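Local coordinates for protein thioredoxin reductase (Clostridium acetobutylicum ATCC 824, PDB 6GNA) that probably reduces the disulfide of thioredoxin through its bound FAD and redox-active cysteine pair, taking electrons from ferredoxin rather than from a pyridine nucleotide, at residues K169-P174 with A185-K190; K143-T148 with E213-F218; S158-L163 with Y180-A185; V150-E155 with V173-D178. All coordinates share one frame; numbering follows the deposited sequence. Where two conformers were deposited one is given.

Contact 1: K169-P174 with A185-K190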
loop_
_atom_site.group_PDB
_atom_site.type_symbol
_atom_site.label_atom_id
_atom_site.label_comp_id
_atom_site.label_asym_id
_atom_site.label_seq_id
_atom_site.Cartn_x
_atom_site.Cartn_y
_atom_site.Cartn_z
ATOM N N LYS A 169 27.227 -5.927 38.655
ATOM C CA LYS A 169 25.993 -6.616 39.002
ATOM C C LYS A 169 25.024 -6.401 37.848
ATOM O O LYS A 169 24.908 -5.282 37.350
ATOM C CB LYS A 169 25.397 -6.026 40.284
ATOM C CG LYS A 169 24.012 -6.539 40.655
ATOM C CD LYS A 169 24.048 -7.969 41.167
ATOM C CE LYS A 169 22.685 -8.399 41.689
ATOM N NZ LYS A 169 22.668 -9.790 42.217
ATOM N N VAL A 170 24.347 -7.469 37.426
ATOM C CA VAL A 170 23.347 -7.409 36.356
ATOM C C VAL A 170 22.023 -7.948 36.886
ATOM O O VAL A 170 21.960 -9.075 37.386
ATOM C CB VAL A 170 23.765 -8.214 35.111
ATOM C CG1 VAL A 170 22.686 -8.131 34.008
ATOM C CG2 VAL A 170 25.121 -7.744 34.584
ATOM N N TYR A 171 20.969 -7.148 36.769
ATOM C CA TYR A 171 19.607 -7.588 37.026
ATOM C C TYR A 171 18.886 -7.718 35.700
ATOM O O TYR A 171 19.049 -6.877 34.810
ATOM C CB TYR A 171 18.845 -6.553 37.856
ATOM C CG TYR A 171 19.428 -6.260 39.216
ATOM C CD1 TYR A 171 19.236 -7.133 40.273
ATOM C CD2 TYR A 171 20.138 -5.094 39.452
ATOM C CE1 TYR A 171 19.756 -6.861 41.526
ATOM C CE2 TYR A 171 20.655 -4.813 40.697
ATOM C CZ TYR A 171 20.461 -5.699 41.730
ATOM O OH TYR A 171 20.977 -5.414 42.978
ATOM N N TYR A 172 18.061 -8.760 35.579
ATOM C CA TYR A 172 17.218 -8.962 34.402
ATOM C C TYR A 172 15.756 -8.984 34.826
ATOM O O TYR A 172 15.347 -9.824 35.632
ATOM C CB TYR A 172 17.581 -10.247 33.667
ATOM C CG TYR A 172 16.887 -10.407 32.326
ATOM C CD1 TYR A 172 17.323 -9.692 31.225
ATOM C CD2 TYR A 172 15.813 -11.275 32.156
ATOM C CE1 TYR A 172 16.727 -9.819 30.006
ATOM C CE2 TYR A 172 15.202 -11.403 30.923
ATOM C CZ TYR A 172 15.667 -10.662 29.859
ATOM O OH TYR A 172 15.106 -10.760 28.616
ATOM N N VAL A 173 14.978 -8.066 34.270
ATOM C CA VAL A 173 13.551 -7.932 34.546
ATOM C C VAL A 173 12.802 -8.402 33.304
ATOM O O VAL A 173 12.677 -7.643 32.335
ATOM C CB VAL A 173 13.182 -6.480 34.879
ATOM C CG1 VAL A 173 11.722 -6.369 35.247
ATOM C CG2 VAL A 173 14.035 -5.943 36.026
ATOM N N PRO A 174 12.282 -9.625 33.284
ATOM C CA PRO A 174 11.608 -10.115 32.076
ATOM C C PRO A 174 10.227 -9.506 31.917
ATOM O O PRO A 174 9.482 -9.335 32.885
ATOM C CB PRO A 174 11.513 -11.621 32.329
ATOM C CG PRO A 174 11.456 -11.740 33.821
ATOM C CD PRO A 174 12.329 -10.639 34.350
ATOM N N ALA A 185 25.377 -15.478 37.149
ATOM C CA ALA A 185 25.701 -14.142 37.645
ATOM C C ALA A 185 24.566 -13.140 37.438
ATOM O O ALA A 185 24.548 -12.104 38.113
ATOM C CB ALA A 185 26.968 -13.623 36.971
ATOM N N VAL A 186 23.628 -13.412 36.530
ATOM C CA VAL A 186 22.494 -12.516 36.305
ATOM C C VAL A 186 21.402 -12.821 37.322
ATOM O O VAL A 186 20.943 -13.961 37.427
ATOM C CB VAL A 186 21.948 -12.673 34.875
ATOM C CG1 VAL A 186 20.674 -11.853 34.714
ATOM C CG2 VAL A 186 22.971 -12.246 33.857
ATOM N N GLU A 187 20.954 -11.796 38.047
ATOM C CA GLU A 187 19.840 -11.950 38.978
ATOM C C GLU A 187 18.522 -11.620 38.281
ATOM O O GLU A 187 18.312 -10.488 37.819
ATOM C CB GLU A 187 20.008 -11.068 40.212
ATOM C CG GLU A 187 18.837 -11.228 41.167
ATOM C CD GLU A 187 18.985 -10.429 42.443
ATOM O OE1 GLU A 187 17.952 -10.180 43.096
ATOM O OE2 GLU A 187 20.119 -10.050 42.795
ATOM N N ILE A 188 17.632 -12.603 38.221
ATOM C CA ILE A 188 16.312 -12.414 37.632
ATOM C C ILE A 188 15.401 -11.761 38.657
ATOM O O ILE A 188 15.287 -12.227 39.796
ATOM C CB ILE A 188 15.727 -13.750 37.156
ATOM C CG1 ILE A 188 16.672 -14.414 36.146
ATOM C CG2 ILE A 188 14.356 -13.520 36.546
ATOM C CD1 ILE A 188 16.280 -15.845 35.775
ATOM N N VAL A 189 14.733 -10.699 38.237
ATOM C CA VAL A 189 13.867 -9.894 39.093
ATOM C C VAL A 189 12.479 -9.990 38.465
ATOM O O VAL A 189 12.149 -9.265 37.523
ATOM C CB VAL A 189 14.357 -8.445 39.194
ATOM C CG1 VAL A 189 13.416 -7.586 40.024
ATOM C CG2 VAL A 189 15.761 -8.405 39.777
ATOM N N LYS A 190 11.664 -10.930 38.951
ATOM C CA LYS A 190 10.313 -11.134 38.422
ATOM C C LYS A 190 9.366 -10.170 39.131
ATOM O O LYS A 190 8.625 -10.523 40.051
ATOM C CB LYS A 190 9.873 -12.584 38.595
ATOM C CG LYS A 190 10.514 -13.581 37.643
ATOM C CD LYS A 190 9.740 -14.900 37.664
ATOM C CE LYS A 190 10.484 -16.021 36.962
ATOM N NZ LYS A 190 9.697 -17.287 36.957
HETATM O O HOH W 1 23.977 -11.759 40.641
HETATM O O HOH W 2 26.110 -9.722 37.959
#

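Contact 2: K143-T148 with E213-F218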
loop_
_atom_site.group_PDB
_atom_site.type_symbol
_atom_site.label_atom_id
_atom_site.label_comp_id
_atom_site.label_asym_id
_atom_site.label_seq_id
_atom_site.Cartn_x
_atom_site.Cartn_y
_atom_site.Cartn_z
ATOM N N LYS A 143 31.256 -0.761 32.831
ATOM C CA LYS A 143 32.232 -1.644 33.443
ATOM C C LYS A 143 32.337 -1.311 34.923
ATOM O O LYS A 143 32.517 -0.148 35.296
ATOM C CB LYS A 143 33.588 -1.463 32.760
ATOM C CG LYS A 143 34.653 -2.418 33.259
ATOM C CD LYS A 143 35.996 -2.181 32.568
ATOM C CE LYS A 143 37.110 -2.985 33.231
ATOM N NZ LYS A 143 38.424 -2.836 32.541
ATOM N N GLY A 144 32.201 -2.333 35.768
ATOM C CA GLY A 144 32.245 -2.143 37.206
ATOM C C GLY A 144 31.075 -1.383 37.791
ATOM O O GLY A 144 31.160 -0.940 38.943
ATOM N N LYS A 145 29.992 -1.211 37.035
ATOM C CA LYS A 145 28.786 -0.542 37.504
ATOM C C LYS A 145 27.619 -1.527 37.535
ATOM O O LYS A 145 27.724 -2.673 37.093
ATOM C CB LYS A 145 28.469 0.681 36.625
ATOM C CG LYS A 145 29.577 1.751 36.636
ATOM C CD LYS A 145 29.137 3.056 35.982
ATOM C CE LYS A 145 30.181 4.159 36.162
ATOM N NZ LYS A 145 29.836 5.387 35.392
ATOM N N ILE A 146 26.495 -1.072 38.085
ATOM C CA ILE A 146 25.295 -1.890 38.205
ATOM C C ILE A 146 24.405 -1.620 37.001
ATOM O O ILE A 146 24.125 -0.459 36.675
ATOM C CB ILE A 146 24.546 -1.575 39.509
ATOM C CG1 ILE A 146 25.457 -1.810 40.723
ATOM C CG2 ILE A 146 23.272 -2.407 39.609
ATOM C CD1 ILE A 146 24.893 -1.264 42.009
ATOM N N VAL A 147 23.939 -2.683 36.355
ATOM C CA VAL A 147 23.112 -2.571 35.156
ATOM C C VAL A 147 21.835 -3.379 35.340
ATOM O O VAL A 147 21.879 -4.540 35.773
ATOM C CB VAL A 147 23.867 -3.043 33.899
ATOM C CG1 VAL A 147 22.951 -3.039 32.678
ATOM C CG2 VAL A 147 25.078 -2.156 33.656
ATOM N N THR A 148 20.705 -2.775 34.986
ATOM C CA THR A 148 19.410 -3.432 34.976
ATOM C C THR A 148 18.913 -3.475 33.540
ATOM O O THR A 148 18.869 -2.443 32.856
ATOM C CB THR A 148 18.421 -2.680 35.862
ATOM O OG1 THR A 148 18.904 -2.695 37.208
ATOM C CG2 THR A 148 17.070 -3.358 35.845
ATOM N N GLU A 213 18.921 -0.382 43.247
ATOM C CA GLU A 213 19.991 0.574 43.005
ATOM C C GLU A 213 20.700 0.167 41.725
ATOM O O GLU A 213 21.115 -0.984 41.582
ATOM C CB GLU A 213 20.986 0.563 44.166
ATOM C CG GLU A 213 20.608 1.455 45.303
ATOM C CD GLU A 213 21.784 1.704 46.236
ATOM O OE1 GLU A 213 22.600 0.777 46.418
ATOM O OE2 GLU A 213 21.900 2.827 46.768
ATOM N N THR A 214 20.802 1.089 40.772
ATOM C CA THR A 214 21.351 0.732 39.473
ATOM C C THR A 214 21.913 1.981 38.808
ATOM O O THR A 214 21.413 3.090 39.013
ATOM C CB THR A 214 20.302 0.012 38.599
ATOM O OG1 THR A 214 20.940 -0.573 37.460
ATOM C CG2 THR A 214 19.184 0.958 38.115
ATOM N N ASP A 215 22.990 1.791 38.051
ATOM C CA ASP A 215 23.601 2.892 37.315
ATOM C C ASP A 215 23.062 3.005 35.896
ATOM O O ASP A 215 22.998 4.111 35.345
ATOM C CB ASP A 215 25.121 2.722 37.283
ATOM C CG ASP A 215 25.724 2.686 38.663
ATOM O OD1 ASP A 215 25.629 3.708 39.383
ATOM O OD2 ASP A 215 26.290 1.637 39.036
ATOM N N GLY A 216 22.669 1.892 35.295
ATOM C CA GLY A 216 22.068 1.914 33.978
ATOM C C GLY A 216 20.782 1.117 33.969
ATOM O O GLY A 216 20.624 0.146 34.706
ATOM N N VAL A 217 19.848 1.559 33.132
ATOM C CA VAL A 217 18.643 0.806 32.815
ATOM C C VAL A 217 18.562 0.721 31.304
ATOM O O VAL A 217 18.483 1.756 30.625
ATOM C CB VAL A 217 17.363 1.447 33.380
ATOM C CG1 VAL A 217 16.118 0.679 32.891
ATOM C CG2 VAL A 217 17.417 1.489 34.910
ATOM N N PHE A 218 18.585 -0.493 30.777
ATOM C CA PHE A 218 18.411 -0.721 29.352
ATOM C C PHE A 218 17.051 -1.338 29.081
ATOM O O PHE A 218 16.700 -2.384 29.642
ATOM C CB PHE A 218 19.536 -1.578 28.777
ATOM C CG PHE A 218 20.862 -0.885 28.807
ATOM C CD1 PHE A 218 21.185 0.045 27.836
ATOM C CD2 PHE A 218 21.770 -1.129 29.826
ATOM C CE1 PHE A 218 22.406 0.714 27.868
ATOM C CE2 PHE A 218 22.994 -0.460 29.870
ATOM C CZ PHE A 218 23.310 0.463 28.890
#

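Contact 3: S158-L163 with Y180-A185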
loop_
_atom_site.group_PDB
_atom_site.type_symbol
_atom_site.label_atom_id
_atom_site.label_comp_id
_atom_site.label_asym_id
_atom_site.label_seq_id
_atom_site.Cartn_x
_atom_site.Cartn_y
_atom_site.Cartn_z
ATOM N N SER A 158 20.621 -12.492 25.936
ATOM C CA SER A 158 22.013 -12.536 25.496
ATOM C C SER A 158 22.753 -11.270 25.900
ATOM O O SER A 158 23.937 -11.313 26.253
ATOM C CB SER A 158 22.072 -12.708 23.975
ATOM O OG SER A 158 21.467 -13.922 23.568
ATOM N N GLU A 159 22.079 -10.128 25.850
ATOM C CA GLU A 159 22.752 -8.893 26.228
ATOM C C GLU A 159 23.049 -8.891 27.716
ATOM O O GLU A 159 24.118 -8.445 28.135
ATOM C CB GLU A 159 21.901 -7.686 25.838
ATOM C CG GLU A 159 21.686 -7.557 24.326
ATOM C CD GLU A 159 21.263 -6.177 23.901
ATOM O OE1 GLU A 159 21.811 -5.205 24.444
ATOM O OE2 GLU A 159 20.390 -6.055 23.010
ATOM N N ALA A 160 22.110 -9.379 28.526
ATOM C CA ALA A 160 22.365 -9.510 29.960
ATOM C C ALA A 160 23.574 -10.397 30.226
ATOM O O ALA A 160 24.408 -10.085 31.084
ATOM C CB ALA A 160 21.130 -10.097 30.645
ATOM N N ASN A 161 23.667 -11.530 29.527
ATOM C CA ASN A 161 24.805 -12.421 29.727
ATOM C C ASN A 161 26.111 -11.725 29.384
ATOM O O ASN A 161 27.118 -11.902 30.080
ATOM C CB ASN A 161 24.639 -13.694 28.900
ATOM C CG ASN A 161 23.504 -14.557 29.392
ATOM O OD1 ASN A 161 23.154 -14.518 30.572
ATOM N ND2 ASN A 161 22.901 -15.311 28.484
ATOM N N TYR A 162 26.122 -10.957 28.296
ATOM C CA TYR A 162 27.331 -10.234 27.928
ATOM C C TYR A 162 27.680 -9.190 28.980
ATOM O O TYR A 162 28.848 -9.034 29.351
ATOM C CB TYR A 162 27.142 -9.572 26.560
ATOM C CG TYR A 162 28.361 -8.812 26.091
ATOM C CD1 TYR A 162 29.483 -9.486 25.623
ATOM C CD2 TYR A 162 28.399 -7.424 26.121
ATOM C CE1 TYR A 162 30.608 -8.802 25.200
ATOM C CE2 TYR A 162 29.526 -6.729 25.702
ATOM C CZ TYR A 162 30.625 -7.426 25.239
ATOM O OH TYR A 162 31.751 -6.753 24.814
ATOM N N LEU A 163 26.682 -8.444 29.456
ATOM C CA LEU A 163 26.968 -7.398 30.427
ATOM C C LEU A 163 27.492 -7.968 31.727
ATOM O O LEU A 163 28.228 -7.283 32.436
ATOM C CB LEU A 163 25.724 -6.550 30.700
ATOM C CG LEU A 163 25.635 -5.226 29.937
ATOM C CD1 LEU A 163 26.718 -4.267 30.407
ATOM C CD2 LEU A 163 25.737 -5.448 28.427
ATOM N N TYR A 180 14.307 -18.577 31.011
ATOM C CA TYR A 180 15.289 -17.553 30.661
ATOM C C TYR A 180 16.686 -18.166 30.688
ATOM O O TYR A 180 17.123 -18.687 31.720
ATOM C CB TYR A 180 15.192 -16.377 31.634
ATOM C CG TYR A 180 13.770 -15.910 31.874
ATOM C CD1 TYR A 180 13.026 -15.317 30.858
ATOM C CD2 TYR A 180 13.171 -16.061 33.116
ATOM C CE1 TYR A 180 11.729 -14.892 31.073
ATOM C CE2 TYR A 180 11.869 -15.647 33.341
ATOM C CZ TYR A 180 11.152 -15.057 32.318
ATOM O OH TYR A 180 9.856 -14.643 32.545
ATOM N N GLN A 181 17.397 -18.078 29.565
ATOM C CA GLN A 181 18.712 -18.703 29.427
ATOM C C GLN A 181 19.785 -17.687 29.816
ATOM O O GLN A 181 20.416 -17.038 28.974
ATOM C CB GLN A 181 18.907 -19.232 28.011
ATOM C CG GLN A 181 18.076 -20.476 27.707
ATOM C CD GLN A 181 16.621 -20.160 27.424
ATOM O OE1 GLN A 181 16.321 -19.312 26.606
ATOM N NE2 GLN A 181 15.712 -20.870 28.086
ATOM N N LEU A 182 19.983 -17.562 31.125
ATOM C CA LEU A 182 20.874 -16.569 31.710
ATOM C C LEU A 182 21.944 -17.261 32.540
ATOM O O LEU A 182 21.668 -18.251 33.222
ATOM C CB LEU A 182 20.075 -15.621 32.616
ATOM C CG LEU A 182 18.991 -14.793 31.918
ATOM C CD1 LEU A 182 18.037 -14.183 32.925
ATOM C CD2 LEU A 182 19.637 -13.710 31.086
ATOM N N VAL A 183 23.167 -16.720 32.491
ATOM C CA VAL A 183 24.230 -17.197 33.370
ATOM C C VAL A 183 23.869 -16.904 34.824
ATOM O O VAL A 183 23.082 -16.000 35.133
ATOM C CB VAL A 183 25.579 -16.561 32.993
ATOM C CG1 VAL A 183 25.952 -16.909 31.549
ATOM C CG2 VAL A 183 25.523 -15.051 33.192
ATOM N N SER A 184 24.471 -17.677 35.733
ATOM C CA SER A 184 24.118 -17.584 37.145
ATOM C C SER A 184 24.416 -16.204 37.722
ATOM O O SER A 184 23.780 -15.794 38.696
ATOM C CB SER A 184 24.850 -18.662 37.949
ATOM O OG SER A 184 26.249 -18.569 37.756
ATOM N N ALA A 185 25.377 -15.478 37.149
ATOM C CA ALA A 185 25.701 -14.142 37.645
ATOM C C ALA A 185 24.566 -13.140 37.438
ATOM O O ALA A 185 24.548 -12.104 38.113
ATOM C CB ALA A 185 26.968 -13.623 36.971
#

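Contact 4: V150-E155 with V173-D178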
loop_
_atom_site.group_PDB
_atom_site.type_symbol
_atom_site.label_atom_id
_atom_site.label_comp_id
_atom_site.label_asym_id
_atom_site.label_seq_id
_atom_site.Cartn_x
_atom_site.Cartn_y
_atom_site.Cartn_z
ATOM N N VAL A 150 15.657 -4.435 31.281
ATOM C CA VAL A 150 14.232 -4.725 31.173
ATOM C C VAL A 150 14.053 -5.342 29.788
ATOM O O VAL A 150 14.138 -4.660 28.765
ATOM C CB VAL A 150 13.385 -3.471 31.390
ATOM C CG1 VAL A 150 11.923 -3.829 31.413
ATOM C CG2 VAL A 150 13.774 -2.798 32.697
ATOM N N GLY A 151 13.859 -6.659 29.759
ATOM C CA GLY A 151 13.927 -7.431 28.525
ATOM C C GLY A 151 12.543 -7.790 28.013
ATOM O O GLY A 151 11.755 -8.416 28.718
ATOM N N TYR A 152 12.281 -7.428 26.762
ATOM C CA TYR A 152 10.999 -7.702 26.122
ATOM C C TYR A 152 11.097 -8.792 25.065
ATOM O O TYR A 152 10.076 -9.154 24.468
ATOM C CB TYR A 152 10.430 -6.416 25.502
ATOM C CG TYR A 152 10.080 -5.329 26.520
ATOM C CD1 TYR A 152 11.068 -4.530 27.091
ATOM C CD2 TYR A 152 8.755 -5.095 26.899
ATOM C CE1 TYR A 152 10.759 -3.548 28.023
ATOM C CE2 TYR A 152 8.437 -4.110 27.836
ATOM C CZ TYR A 152 9.447 -3.346 28.397
ATOM O OH TYR A 152 9.163 -2.355 29.317
ATOM N N ASN A 153 12.275 -9.380 24.857
ATOM C CA ASN A 153 12.445 -10.429 23.865
ATOM C C ASN A 153 13.626 -11.295 24.297
ATOM O O ASN A 153 14.306 -11.003 25.283
ATOM C CB ASN A 153 12.623 -9.850 22.459
ATOM C CG ASN A 153 13.805 -8.925 22.350
ATOM O OD1 ASN A 153 14.766 -9.002 23.121
ATOM N ND2 ASN A 153 13.737 -8.032 21.378
ATOM N N LYS A 154 13.882 -12.358 23.530
ATOM C CA LYS A 154 14.929 -13.308 23.900
ATOM C C LYS A 154 16.335 -12.732 23.723
ATOM O O LYS A 154 17.244 -13.070 24.492
ATOM C CB LYS A 154 14.798 -14.606 23.099
ATOM C CG LYS A 154 13.516 -15.409 23.358
ATOM C CD LYS A 154 13.405 -15.946 24.771
ATOM C CE LYS A 154 14.425 -17.009 25.087
ATOM N NZ LYS A 154 14.225 -17.503 26.473
ATOM N N GLU A 155 16.544 -11.900 22.699
ATOM C CA GLU A 155 17.864 -11.293 22.497
ATOM C C GLU A 155 18.330 -10.533 23.730
ATOM O O GLU A 155 19.537 -10.463 23.995
ATOM C CB GLU A 155 17.829 -10.375 21.275
ATOM C CG GLU A 155 19.232 -9.982 20.753
ATOM C CD GLU A 155 19.852 -8.791 21.452
ATOM O OE1 GLU A 155 19.123 -7.990 22.095
ATOM O OE2 GLU A 155 21.090 -8.638 21.334
ATOM N N VAL A 173 14.978 -8.066 34.270
ATOM C CA VAL A 173 13.551 -7.932 34.546
ATOM C C VAL A 173 12.802 -8.402 33.304
ATOM O O VAL A 173 12.677 -7.643 32.335
ATOM C CB VAL A 173 13.182 -6.480 34.879
ATOM C CG1 VAL A 173 11.722 -6.369 35.247
ATOM C CG2 VAL A 173 14.035 -5.943 36.026
ATOM N N PRO A 174 12.282 -9.625 33.284
ATOM C CA PRO A 174 11.608 -10.115 32.076
ATOM C C PRO A 174 10.227 -9.506 31.917
ATOM O O PRO A 174 9.482 -9.335 32.885
ATOM C CB PRO A 174 11.513 -11.621 32.329
ATOM C CG PRO A 174 11.456 -11.740 33.821
ATOM C CD PRO A 174 12.329 -10.639 34.350
ATOM N N ARG A 175 9.872 -9.215 30.666
ATOM C CA ARG A 175 8.541 -8.709 30.331
ATOM C C ARG A 175 7.785 -9.672 29.427
ATOM O O ARG A 175 6.922 -9.261 28.648
ATOM C CB ARG A 175 8.629 -7.336 29.679
ATOM C CG ARG A 175 9.538 -6.369 30.427
ATOM C CD ARG A 175 9.095 -6.160 31.857
ATOM N NE ARG A 175 7.763 -5.568 31.945
ATOM C CZ ARG A 175 6.725 -6.106 32.580
ATOM N NH1 ARG A 175 6.839 -7.263 33.220
ATOM N NH2 ARG A 175 5.559 -5.471 32.584
ATOM N N TYR A 176 8.122 -10.951 29.521
ATOM C CA TYR A 176 7.461 -12.025 28.799
ATOM C C TYR A 176 7.633 -13.277 29.644
ATOM O O TYR A 176 8.517 -13.343 30.506
ATOM C CB TYR A 176 8.090 -12.250 27.418
ATOM C CG TYR A 176 9.575 -12.463 27.518
ATOM C CD1 TYR A 176 10.436 -11.384 27.572
ATOM C CD2 TYR A 176 10.120 -13.739 27.606
ATOM C CE1 TYR A 176 11.789 -11.555 27.696
ATOM C CE2 TYR A 176 11.488 -13.923 27.725
ATOM C CZ TYR A 176 12.318 -12.827 27.772
ATOM O OH TYR A 176 13.675 -12.963 27.903
ATOM N N LYS A 177 6.773 -14.262 29.390
ATOM C CA LYS A 177 6.763 -15.535 30.103
ATOM C C LYS A 177 7.546 -16.563 29.302
ATOM O O LYS A 177 7.174 -16.883 28.165
ATOM C CB LYS A 177 5.335 -16.045 30.277
ATOM C CG LYS A 177 4.342 -15.037 30.809
ATOM C CD LYS A 177 4.415 -14.936 32.305
ATOM C CE LYS A 177 3.185 -14.255 32.852
ATOM N NZ LYS A 177 3.224 -14.256 34.321
ATOM N N ASP A 178 8.596 -17.104 29.907
ATOM C CA ASP A 178 9.406 -18.150 29.293
ATOM C C ASP A 178 10.364 -18.649 30.364
ATOM O O ASP A 178 10.463 -18.064 31.448
ATOM C CB ASP A 178 10.189 -17.569 28.113
ATOM C CG ASP A 178 10.716 -18.619 27.157
ATOM O OD1 ASP A 178 10.411 -19.814 27.323
ATOM O OD2 ASP A 178 11.441 -18.230 26.218
HETATM O O HOH W 3 7.044 -2.876 30.831
#

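Contact 1: K169-P174 with A185-K190
Lys169 and Glu187 slant across each other on two parallel strands: Lys169 NZ lies 2.6 Å from Glu187 OE2, a short salt bridge that uses the anti lone pair of the carboxylate oxygen. In Lys169 a single bend at chi2 (73°) turns the chain across toward strand 186-188, whereas Glu187 is extended. The aromatic ring of Tyr171 runs alongside Glu187, both pointing the same way, with ring and carboxylate planes 68° apart; Tyr171 CE1 is 3.5 Å from Glu187 OE2, and the CD of Lys169 sits above one ring face, offset toward the rim. Tyr171 CD1 also touches Val189 CG2 at 3.7 Å. On the other face of the sheet, Tyr172 CB packs against Val186 CG1 at 3.6 Å, while the phenol end leads away and bonds through OH to Tyr176.

The backbone ladder fixes this register. Glu187 N donates to Val170 O, Tyr172 N to Glu187 O, and Val189 N to Tyr172 O at 2.8 Å, all close to straight. Beyond the first of these bonds, water molecules link the strands: one joins Lys169 NZ to Ala185 O, another joins Val170 N to the same carbonyl oxygen.

Strand 186-188 is an outermost strand of the five-stranded parallel sheet, and strand 169-174 separates it from strand 146-151. Helix 155-163 covers the face bearing Tyr172 and Val186, Leu212 meets Tyr171 and Val189 on the opposite face, and Arg210 pairs with the second carboxylate oxygen of Glu187.

Contact 2: K143-T148 with E213-F218
Ile146 O is gripped by two successive amides: Asp215 N, 2.9 Å away and above the carbonyl plane, and Gly216 N, 3.1 Å away and in that plane. The Asp215 side chain binds the same residue: its OD2 accepts Ile146 N at 2.9 Å through the anti lone pair in an almost straight bond (175°). Both backbone polar atoms of Ile146 are thus held by the turn entering strand 216-220.

A second doubly held oxygen follows. Gly216 O takes Thr148 N and the hydroxyl of Thr214 from opposite faces of its plane. With its OG1 anti to the backbone N (chi1 -168°), Thr214 can reach this carbonyl and also receive the hydroxyl of Thr148, OG1 to OG1 3.0 Å, the two side chains crossing at about a right angle. Phe218 N continues the ladder by donating to Thr148 O.

An apolar contact flanks the bonds: Val147 CG1 meets the edge of the Phe218 ring in its plane, 3.6 Å from CD2. Separately, the methyl Ile146 CG2 rests against the carbonyl oxygen of Glu213. Tyr142 packs edge-to-face with Phe218, and Tyr171 covers Ile146 and Thr148 from the neighbouring strand.

The two hydroxyls form a directed chain, Thr148 OG1 to Thr214 OG1 to Gly216 O, adding a second grip on that carbonyl. The Asp215 carboxylate, probably ionised, takes the N-H at the start of strand 146-151.

Contact 3: S158-L163 with Y180-A185
The carboxamide of Asn161 is the flat group at the centre, laid against the backbone of Gln181 to Val183. At its edge, ND2 donates to Gln181 O at 3.1 Å; the acceptor lies just 4° out of the amide plane, and the N-H points along a lone pair in the plane of the Gln181 carbonyl. Val183 N approaches differently, meeting OD1 at 2.9 Å from above the amide plane, 44° out of it, yet with a fairly straight N-H. One amide therefore bridges two backbone groups that flank Leu182.

Setting CG anti to the carbonyl carbon (chi1 -68°) sends the Asn161 amide out to the loop. Around OD1 gather carbons: Leu182 CA at 3.3 Å, with Leu182 CD2 and Val183 CG2 a little farther off. Deeper in, Ala160 CB touches Leu182 CD2 at 3.9 Å, and Leu182 continues onto Tyr172 and Ile188.

Gln181 is the centre of an inverse gamma turn, and its side-chain oxygen bonds Lys154. Two side-chain-to-backbone hydrogen bonds from one asparagine hold the irregular link between strands 169-174 and 186-188 against helix 155-163, the crossover helix of a beta-alpha-beta unit in a Rossmann-like domain.

Contact 4: V150-E155 with V173-D178
The ends of two parallel strands lie side by side here, Val150 paired with Val173 and Gly151 with Pro174, before the chains turn off in different directions. Gly151 N donates to Val173 O at 3.0 Å, and Gly151 O accepts Arg175 N at 2.8 Å. The bond from Arg175 is bent at the hydrogen (144°), at the point where strand gives way to loop.

Arg175 and Tyr152 lie side by side and point the same way. Arg175 CG sits over the centre of the Tyr152 ring, 3.6 Å from the centroid and 12° off the normal, a CH-pi contact; bends at chi2 and chi3 fold the arginine chain back, and its CG also meets Val150 CG1. A water joins the two polar ends, 2.7 Å from Tyr152 OH and accepting from Arg175 NE, in the plane of the guanidinium. Lys221 makes a cation-pi contact with the Tyr152 ring.

The Tyr176 ring lies between the diverging chains. Its CG stands between backbone N and carbonyl carbon (chi1 54°), turning the ring inward: Gly151 O lies at the ring edge, 3.3 Å from Tyr176 CE1, and the hydroxyl bonds Glu157. Farther out, Lys154 NZ forms a 2.9 Å salt bridge with Asp178 OD2, approaching from above the carboxylate plane; Glu157 pairs with the same lysine.

Asn153 caps the following helix through OD1 to Ala156 N. Strand, capped turn and helix 155-163 leading to strand 169-174 form the beta-alpha-beta crossover of a Rossmann-type domain, as in the NAD(P)H domain of related thioredoxin reductases.

In the fold
All four contacts belong to one parallel sheet and its crossover helix. Across the sheet, strand 216-220 pairs with 146-151 (contact 2), 146-151 with 169-174 (contact 4), and 169-174 with 186-188 (contact 1), while contact 3 pins the loop before the last strand onto helix 155-163. Centres of contacts 1 and 3 are about 8 Å apart, those of 2 and 4 about 17 Å. Contact 2 spans the longest chain separation and encloses the other three. Contacts 1 and 4 share Val173 and Pro174; Gln181 to Lys154 ties contact 3 to contact 4. Together they join much of the parallel sheet of a domain that resembles the pyridine-nucleotide domain of relatives, though this family is described as pyridine nucleotide-independent.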